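Side-chain contact in trimethylamine-N-oxide reductase (Haemophilus influenzae, PDB 7L5I), which probably reduces S- or N-oxide substrates at a molybdenum centre carried by two molybdopterin guanine dinucleotide cofactors: residues Thr281-Gly286 and Lys302-Leu307. Residues are numbered along the deposited sequence; the frame is centred on the assembly and turned at random.
Sequences TLVEQG and KFEEYL
Glu304 OE2 makes van der Waals contact with both methyls of Val283, lying 4.0 Å from Val283 CG1, and is hydrogen-bonded to the hydroxyl of Tyr300, one turn earlier on the same helix. With CG anti to the backbone N (chi1 -162°) and the chain extended beyond it, Glu304 carries OE2 across to the valine methyls. Glu304 is partly exposed, which suits a charged residue, and Tyr300 OH gives OE2 a polar partner. Val283 points at the other helix; of its two methyls CG2 alone also reaches Leu307, meeting Leu307 CD2 at 4.0 Å as the side chains slide past each other in opposite directions. Branched and apolar, Val283 and Leu307 suit this interhelical side: buried Leu307 also touches Leu276 and Ala279 of helix 271-284, and Val283 rests on Met371 of helix 359-372. Gly286, with positive phi, is the C-prime residue of the Schellman motif ending helix 271-284, its N bonded to Val283 O. The contact's centre lies about 34 Å from that of the chain. No hydrogen bond or salt bridge joins the two segments, which implies that their small direct contact rests on van der Waals packing, with neighbouring residues adding to it.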
loop_
_atom_site.group_PDB
_atom_site.type_symbol
_atom_site.label_atom_id
_atom_site.label_comp_id
_atom_site.label_asym_id
_atom_site.label_seq_id
_atom_site.Cartn_x
_atom_site.Cartn_y
_atom_site.Cartn_z
ATOM N N THR A 281 7.667 -4.048 -31.968
ATOM C CA THR A 281 7.421 -5.291 -32.687
ATOM C C THR A 281 6.005 -5.324 -33.245
ATOM O O THR A 281 5.797 -5.753 -34.388
ATOM C CB THR A 281 7.666 -6.497 -31.775
ATOM O OG1 THR A 281 8.977 -6.427 -31.202
ATOM C CG2 THR A 281 7.571 -7.813 -32.580
ATOM N N LEU A 282 5.006 -4.863 -32.469
ATOM C CA LEU A 282 3.651 -4.843 -33.016
ATOM C C LEU A 282 3.601 -4.052 -34.321
ATOM O O LEU A 282 2.949 -4.466 -35.285
ATOM C CB LEU A 282 2.670 -4.230 -32.028
ATOM C CG LEU A 282 2.451 -5.028 -30.749
ATOM C CD1 LEU A 282 1.544 -4.204 -29.856
ATOM C CD2 LEU A 282 1.868 -6.378 -31.033
ATOM N N VAL A 283 4.218 -2.872 -34.337
ATOM C CA VAL A 283 4.186 -2.031 -35.533
ATOM C C VAL A 283 4.901 -2.731 -36.680
ATOM O O VAL A 283 4.378 -2.817 -37.798
ATOM C CB VAL A 283 4.806 -0.650 -35.229
ATOM C CG1 VAL A 283 4.894 0.180 -36.477
ATOM C CG2 VAL A 283 3.962 0.080 -34.207
ATOM N N GLU A 284 6.098 -3.267 -36.402
ATOM C CA GLU A 284 6.922 -3.942 -37.413
ATOM C C GLU A 284 6.209 -5.130 -38.048
ATOM O O GLU A 284 6.434 -5.419 -39.227
ATOM C CB GLU A 284 8.224 -4.388 -36.742
ATOM C CG GLU A 284 9.243 -5.133 -37.566
ATOM C CD GLU A 284 10.496 -5.463 -36.744
ATOM O OE1 GLU A 284 10.545 -6.545 -36.111
ATOM O OE2 GLU A 284 11.420 -4.618 -36.710
ATOM N N GLN A 285 5.349 -5.816 -37.295
ATOM C CA GLN A 285 4.619 -6.994 -37.767
ATOM C C GLN A 285 3.159 -6.715 -38.102
ATOM O O GLN A 285 2.404 -7.661 -38.384
ATOM C CB GLN A 285 4.699 -8.107 -36.730
ATOM C CG GLN A 285 6.135 -8.510 -36.478
ATOM C CD GLN A 285 6.291 -9.786 -35.686
ATOM O OE1 GLN A 285 5.313 -10.408 -35.281
ATOM N NE2 GLN A 285 7.540 -10.189 -35.468
ATOM N N GLY A 286 2.751 -5.451 -38.107
ATOM C CA GLY A 286 1.376 -5.118 -38.436
ATOM C C GLY A 286 0.373 -5.700 -37.471
ATOM O O GLY A 286 -0.745 -6.044 -37.868
ATOM N N LYS A 302 2.234 10.973 -32.859
ATOM C CA LYS A 302 3.388 11.622 -32.245
ATOM C C LYS A 302 4.195 10.629 -31.426
ATOM O O LYS A 302 5.430 10.642 -31.456
ATOM C CB LYS A 302 2.936 12.796 -31.379
ATOM C CG LYS A 302 4.081 13.684 -30.934
ATOM C CD LYS A 302 4.062 15.001 -31.686
ATOM C CE LYS A 302 5.436 15.654 -31.767
ATOM N NZ LYS A 302 6.015 15.541 -33.144
ATOM N N PHE A 303 3.515 9.731 -30.710
ATOM C CA PHE A 303 4.225 8.693 -29.973
ATOM C C PHE A 303 4.968 7.755 -30.915
ATOM O O PHE A 303 6.088 7.318 -30.621
ATOM C CB PHE A 303 3.234 7.907 -29.102
ATOM C CG PHE A 303 3.829 6.706 -28.452
ATOM C CD1 PHE A 303 4.723 6.846 -27.409
ATOM C CD2 PHE A 303 3.487 5.444 -28.860
ATOM C CE1 PHE A 303 5.270 5.743 -26.806
ATOM C CE2 PHE A 303 4.059 4.327 -28.277
ATOM C CZ PHE A 303 4.942 4.486 -27.238
ATOM N N GLU A 304 4.345 7.395 -32.037
ATOM C CA GLU A 304 4.975 6.441 -32.937
ATOM C C GLU A 304 6.287 6.989 -33.491
ATOM O O GLU A 304 7.214 6.218 -33.752
ATOM C CB GLU A 304 4.026 6.072 -34.078
ATOM C CG GLU A 304 4.439 4.787 -34.786
ATOM C CD GLU A 304 3.606 4.477 -36.027
ATOM O OE1 GLU A 304 3.765 5.206 -37.026
ATOM O OE2 GLU A 304 2.798 3.504 -36.010
ATOM N N GLU A 305 6.389 8.305 -33.663
ATOM C CA GLU A 305 7.651 8.890 -34.105
ATOM C C GLU A 305 8.764 8.623 -33.098
ATOM O O GLU A 305 9.925 8.441 -33.471
ATOM C CB GLU A 305 7.506 10.396 -34.301
ATOM C CG GLU A 305 6.639 10.808 -35.458
ATOM C CD GLU A 305 6.788 12.282 -35.780
ATOM O OE1 GLU A 305 6.705 13.112 -34.843
ATOM O OE2 GLU A 305 7.011 12.608 -36.967
ATOM N N TYR A 306 8.434 8.650 -31.809
ATOM C CA TYR A 306 9.412 8.301 -30.779
ATOM C C TYR A 306 9.731 6.817 -30.835
ATOM O O TYR A 306 10.895 6.400 -30.785
ATOM C CB TYR A 306 8.855 8.687 -29.402
ATOM C CG TYR A 306 9.642 8.152 -28.221
ATOM C CD1 TYR A 306 10.834 8.749 -27.830
ATOM C CD2 TYR A 306 9.161 7.093 -27.457
ATOM C CE1 TYR A 306 11.551 8.280 -26.734
ATOM C CE2 TYR A 306 9.879 6.616 -26.362
ATOM C CZ TYR A 306 11.061 7.227 -26.002
ATOM O OH TYR A 306 11.761 6.771 -24.925
ATOM N N LEU A 307 8.694 5.998 -30.949
ATOM C CA LEU A 307 8.860 4.555 -30.984
ATOM C C LEU A 307 9.743 4.123 -32.141
ATOM O O LEU A 307 10.516 3.165 -32.014
ATOM C CB LEU A 307 7.481 3.908 -31.105
ATOM C CG LEU A 307 7.376 2.406 -30.954
ATOM C CD1 LEU A 307 7.681 1.987 -29.530
ATOM C CD2 LEU A 307 5.961 1.996 -31.345
#